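Local coordinates for protein nicastrin (Dictyostelium purpureum, PDB 4R12) that probably serves as an essential subunit of the gamma-secretase complex, which cleaves integral membrane proteins such as Notch receptors within the membrane, at residues Lys212-Thr223 against Lys261-Arg272. Sequence-based numbering, arbitrary orientation.
Sequences KEIILVMLPFDT and KEVVFAFWNAER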
loop_
_atom_site.group_PDB
_atom_site.type_symbol
_atom_site.label_atom_id
_atom_site.label_comp_id
_atom_site.label_asym_id
_atom_site.label_seq_id
_atom_site.Cartn_x
_atom_site.Cartn_y
_atom_site.Cartn_z
ATOM N N LYS A 212 29.945 -2.540 11.257
ATOM C CA LYS A 212 29.811 -2.693 9.817
ATOM C C LYS A 212 28.909 -1.608 9.239
ATOM O O LYS A 212 28.051 -1.069 9.931
ATOM C CB LYS A 212 29.253 -4.084 9.459
ATOM C CG LYS A 212 30.253 -5.250 9.558
ATOM C CD LYS A 212 29.638 -6.525 8.978
ATOM C CE LYS A 212 30.533 -7.749 9.159
ATOM N NZ LYS A 212 29.953 -8.943 8.465
ATOM N N GLU A 213 29.108 -1.293 7.965
ATOM C CA GLU A 213 28.188 -0.415 7.255
ATOM C C GLU A 213 26.910 -1.170 6.907
ATOM O O GLU A 213 26.921 -2.388 6.783
ATOM C CB GLU A 213 28.851 0.137 5.990
ATOM C CG GLU A 213 30.047 1.043 6.280
ATOM C CD GLU A 213 30.646 1.628 5.019
ATOM O OE1 GLU A 213 30.352 1.106 3.925
ATOM O OE2 GLU A 213 31.404 2.617 5.119
ATOM N N ILE A 214 25.808 -0.445 6.767
ATOM C CA ILE A 214 24.521 -1.061 6.448
ATOM C C ILE A 214 24.076 -0.712 5.035
ATOM O O ILE A 214 24.074 0.452 4.652
ATOM C CB ILE A 214 23.420 -0.620 7.439
ATOM C CG1 ILE A 214 23.729 -1.120 8.851
ATOM C CG2 ILE A 214 22.055 -1.128 6.992
ATOM C CD1 ILE A 214 22.825 -0.511 9.931
ATOM N N ILE A 215 23.728 -1.730 4.259
ATOM C CA ILE A 215 23.038 -1.544 2.991
ATOM C C ILE A 215 21.538 -1.622 3.279
ATOM O O ILE A 215 21.055 -2.633 3.766
ATOM C CB ILE A 215 23.414 -2.621 1.950
ATOM C CG1 ILE A 215 24.931 -2.705 1.760
ATOM C CG2 ILE A 215 22.685 -2.378 0.625
ATOM C CD1 ILE A 215 25.549 -1.425 1.312
ATOM N N LEU A 216 20.813 -0.547 2.998
ATOM C CA LEU A 216 19.379 -0.525 3.222
ATOM C C LEU A 216 18.646 -0.763 1.903
ATOM O O LEU A 216 18.786 0.014 0.953
ATOM C CB LEU A 216 18.950 0.806 3.830
ATOM C CG LEU A 216 17.451 0.951 4.083
ATOM C CD1 LEU A 216 16.965 -0.133 5.053
ATOM C CD2 LEU A 216 17.142 2.351 4.609
ATOM N N VAL A 217 17.877 -1.837 1.849
ATOM C CA VAL A 217 17.085 -2.151 0.665
ATOM C C VAL A 217 15.613 -2.073 1.067
ATOM O O VAL A 217 15.181 -2.788 1.948
ATOM C CB VAL A 217 17.419 -3.547 0.119
ATOM C CG1 VAL A 217 16.573 -3.859 -1.108
ATOM C CG2 VAL A 217 18.915 -3.657 -0.192
ATOM N N MET A 218 14.849 -1.203 0.423
ATOM C CA MET A 218 13.540 -0.853 0.960
ATOM C C MET A 218 12.515 -0.583 -0.115
ATOM O O MET A 218 12.863 -0.417 -1.295
ATOM C CB MET A 218 13.655 0.382 1.840
ATOM C CG MET A 218 13.920 1.650 1.039
ATOM S SD MET A 218 14.521 2.952 2.134
ATOM C CE MET A 218 14.228 4.399 1.112
ATOM N N LEU A 219 11.254 -0.521 0.308
ATOM C CA LEU A 219 10.151 -0.200 -0.581
ATOM C C LEU A 219 8.946 0.213 0.252
ATOM O O LEU A 219 8.853 -0.127 1.442
ATOM C CB LEU A 219 9.790 -1.387 -1.485
ATOM C CG LEU A 219 9.441 -2.753 -0.881
ATOM C CD1 LEU A 219 8.011 -2.808 -0.315
ATOM C CD2 LEU A 219 9.643 -3.852 -1.940
ATOM N N PRO A 220 8.022 0.954 -0.369
ATOM C CA PRO A 220 6.730 1.239 0.255
ATOM C C PRO A 220 5.747 0.121 -0.082
ATOM O O PRO A 220 5.502 -0.105 -1.262
ATOM C CB PRO A 220 6.322 2.568 -0.395
ATOM C CG PRO A 220 6.924 2.490 -1.779
ATOM C CD PRO A 220 8.206 1.686 -1.640
ATOM N N PHE A 221 5.214 -0.600 0.900
ATOM C CA PHE A 221 4.317 -1.701 0.525
ATOM C C PHE A 221 2.829 -1.334 0.574
ATOM O O PHE A 221 1.994 -2.079 0.038
ATOM C CB PHE A 221 4.583 -2.965 1.370
ATOM C CG PHE A 221 4.084 -2.908 2.800
ATOM C CD1 PHE A 221 2.808 -3.384 3.135
ATOM C CD2 PHE A 221 4.918 -2.473 3.823
ATOM C CE1 PHE A 221 2.369 -3.376 4.451
ATOM C CE2 PHE A 221 4.486 -2.462 5.137
ATOM C CZ PHE A 221 3.209 -2.919 5.455
ATOM N N ASP A 222 2.477 -0.198 1.161
ATOM C CA ASP A 222 1.062 0.166 1.203
ATOM C C ASP A 222 0.609 0.739 -0.144
ATOM O O ASP A 222 1.425 1.186 -0.961
ATOM C CB ASP A 222 0.769 1.160 2.341
ATOM C CG ASP A 222 1.458 2.498 2.152
ATOM O OD1 ASP A 222 2.683 2.513 1.930
ATOM O OD2 ASP A 222 0.770 3.542 2.224
ATOM N N THR A 223 -0.700 0.685 -0.375
ATOM C CA THR A 223 -1.278 1.053 -1.656
ATOM C C THR A 223 -2.455 2.000 -1.476
ATOM O O THR A 223 -2.869 2.290 -0.346
ATOM C CB THR A 223 -1.772 -0.181 -2.415
ATOM O OG1 THR A 223 -2.626 -0.930 -1.544
ATOM C CG2 THR A 223 -0.590 -1.059 -2.868
ATOM N N LYS A 261 29.409 -6.281 4.712
ATOM C CA LYS A 261 28.450 -5.259 5.118
ATOM C C LYS A 261 27.161 -5.906 5.595
ATOM O O LYS A 261 26.844 -7.029 5.209
ATOM C CB LYS A 261 28.160 -4.299 3.968
ATOM C CG LYS A 261 29.389 -3.483 3.511
ATOM C CD LYS A 261 28.983 -2.350 2.586
ATOM C CE LYS A 261 30.199 -1.581 2.079
ATOM N NZ LYS A 261 29.761 -0.499 1.158
ATOM N N GLU A 262 26.424 -5.203 6.444
ATOM C CA GLU A 262 25.116 -5.685 6.862
ATOM C C GLU A 262 24.086 -5.296 5.815
ATOM O O GLU A 262 24.200 -4.237 5.191
ATOM C CB GLU A 262 24.732 -5.103 8.225
ATOM C CG GLU A 262 25.652 -5.500 9.357
ATOM C CD GLU A 262 25.398 -6.906 9.873
ATOM O OE1 GLU A 262 24.499 -7.606 9.351
ATOM O OE2 GLU A 262 26.101 -7.309 10.817
ATOM N N VAL A 263 23.091 -6.145 5.603
ATOM C CA VAL A 263 21.973 -5.759 4.759
ATOM C C VAL A 263 20.710 -5.734 5.603
ATOM O O VAL A 263 20.402 -6.698 6.311
ATOM C CB VAL A 263 21.786 -6.707 3.550
ATOM C CG1 VAL A 263 20.580 -6.279 2.733
ATOM C CG2 VAL A 263 23.034 -6.690 2.669
ATOM N N VAL A 264 19.998 -4.614 5.538
ATOM C CA VAL A 264 18.709 -4.466 6.197
ATOM C C VAL A 264 17.623 -4.276 5.140
ATOM O O VAL A 264 17.735 -3.417 4.271
ATOM C CB VAL A 264 18.698 -3.271 7.178
ATOM C CG1 VAL A 264 17.277 -2.965 7.641
ATOM C CG2 VAL A 264 19.592 -3.557 8.370
ATOM N N PHE A 265 16.582 -5.098 5.215
ATOM C CA PHE A 265 15.456 -4.980 4.299
ATOM C C PHE A 265 14.342 -4.256 5.021
ATOM O O PHE A 265 14.010 -4.615 6.158
ATOM C CB PHE A 265 14.983 -6.363 3.823
ATOM C CG PHE A 265 16.086 -7.216 3.247
ATOM C CD1 PHE A 265 16.446 -7.099 1.910
ATOM C CD2 PHE A 265 16.763 -8.122 4.042
ATOM C CE1 PHE A 265 17.459 -7.877 1.377
ATOM C CE2 PHE A 265 17.780 -8.910 3.516
ATOM C CZ PHE A 265 18.125 -8.780 2.180
ATOM N N ALA A 266 13.754 -3.243 4.398
ATOM C CA ALA A 266 12.663 -2.529 5.072
ATOM C C ALA A 266 11.420 -2.416 4.198
ATOM O O ALA A 266 11.496 -2.030 3.026
ATOM C CB ALA A 266 13.131 -1.120 5.532
ATOM N N PHE A 267 10.274 -2.760 4.785
ATOM C CA PHE A 267 8.979 -2.645 4.128
ATOM C C PHE A 267 8.179 -1.553 4.830
ATOM O O PHE A 267 7.629 -1.805 5.907
ATOM C CB PHE A 267 8.211 -3.982 4.185
ATOM C CG PHE A 267 8.868 -5.106 3.409
ATOM C CD1 PHE A 267 10.018 -5.728 3.881
ATOM C CD2 PHE A 267 8.325 -5.541 2.208
ATOM C CE1 PHE A 267 10.613 -6.758 3.158
ATOM C CE2 PHE A 267 8.916 -6.575 1.482
ATOM C CZ PHE A 267 10.048 -7.189 1.959
ATOM N N TRP A 268 8.139 -0.348 4.249
ATOM C CA TRP A 268 7.546 0.820 4.922
ATOM C C TRP A 268 6.040 0.834 4.729
ATOM O O TRP A 268 5.555 0.640 3.611
ATOM C CB TRP A 268 8.122 2.152 4.398
ATOM C CG TRP A 268 9.599 2.304 4.493
ATOM C CD1 TRP A 268 10.457 2.591 3.464
ATOM C CD2 TRP A 268 10.409 2.187 5.672
ATOM N NE1 TRP A 268 11.748 2.658 3.933
ATOM C CE2 TRP A 268 11.747 2.408 5.284
ATOM C CE3 TRP A 268 10.134 1.918 7.021
ATOM C CZ2 TRP A 268 12.804 2.371 6.193
ATOM C CZ3 TRP A 268 11.191 1.880 7.915
ATOM C CH2 TRP A 268 12.504 2.102 7.496
ATOM N N ASN A 269 5.301 1.078 5.810
ATOM C CA ASN A 269 3.847 1.154 5.727
ATOM C C ASN A 269 3.384 2.613 5.761
ATOM O O ASN A 269 4.106 3.481 6.240
ATOM C CB ASN A 269 3.211 0.366 6.871
ATOM C CG ASN A 269 1.802 -0.105 6.549
ATOM O OD1 ASN A 269 1.177 0.367 5.593
ATOM N ND2 ASN A 269 1.281 -1.030 7.367
ATOM N N ALA A 270 2.187 2.855 5.236
ATOM C CA ALA A 270 1.532 4.166 5.222
ATOM C C ALA A 270 2.356 5.263 4.521
ATOM O O ALA A 270 2.174 6.460 4.772
ATOM C CB ALA A 270 1.170 4.581 6.660
ATOM N N GLU A 271 3.236 4.851 3.609
ATOM C CA GLU A 271 4.016 5.803 2.833
ATOM C C GLU A 271 3.157 6.621 1.882
ATOM O O GLU A 271 3.504 7.758 1.563
ATOM C CB GLU A 271 5.103 5.077 2.025
ATOM C CG GLU A 271 6.130 4.429 2.898
ATOM C CD GLU A 271 6.981 5.449 3.651
ATOM O OE1 GLU A 271 7.936 5.986 3.065
ATOM O OE2 GLU A 271 6.684 5.715 4.824
ATOM N N ARG A 272 2.045 6.050 1.416
ATOM C CA ARG A 272 1.202 6.774 0.460
ATOM C C ARG A 272 0.492 7.936 1.134
ATOM O O ARG A 272 -0.180 8.724 0.475
ATOM C CB ARG A 272 0.165 5.860 -0.190
ATOM C CG ARG A 272 0.713 4.587 -0.799
ATOM C CD ARG A 272 1.940 4.847 -1.571
ATOM N NE ARG A 272 2.514 3.660 -2.224
ATOM C CZ ARG A 272 3.549 3.764 -3.050
ATOM N NH1 ARG A 272 4.071 4.973 -3.270
ATOM N NH2 ARG A 272 4.056 2.702 -3.654
#
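Asp222 takes the backbone N-H groups of Glu271 and Arg272 just beyond the paired strands. Arg272 N reaches Asp222 OD2 at 2.9 Å, on its syn lone pair. Glu271 N meets Asp222 OD1 at 2.9 Å from above the carboxylate plane. The Arg272 side chain bends at chi2 (-44°), which brings its guanidinium beside Asp222 O and over Pro220. Its NE bonds to Asp222 O at 3.0 Å, near the guanidinium plane, while Pro220 lies over one guanidinium face. A leucine in place of Arg272 has no N-H for Asp222 O or Ser237 and would probably leave the Pro220 ring less covered and the turn after the strands less firmly held.

Strands 214-220 and 262-268 run parallel, joined by regular backbone bonds from Glu213 to Phe221. On one face, Trp268 NE1 gives a weak, straight bond to Met218 SD (3.3 Å, 171°), with the sulfur at the indole edge. Ala266 CB lies over one face of that ring, toward its rim. On the other face, Leu219 CD1 packs on Phe267 CD2 at 3.7 Å.

Ser237 OG bonds both Arg272 NH2 and Asp222 O. The pair lies within the large lobe, which is related to zinc exopeptidases. Strand 319-325 flanks 214-220, and strand 192-203 flanks 262-268. Helix 385-389 covers the Met218 and Trp268 face; helices 234-252 and 500-512 cover Phe265 and Phe267, respectively.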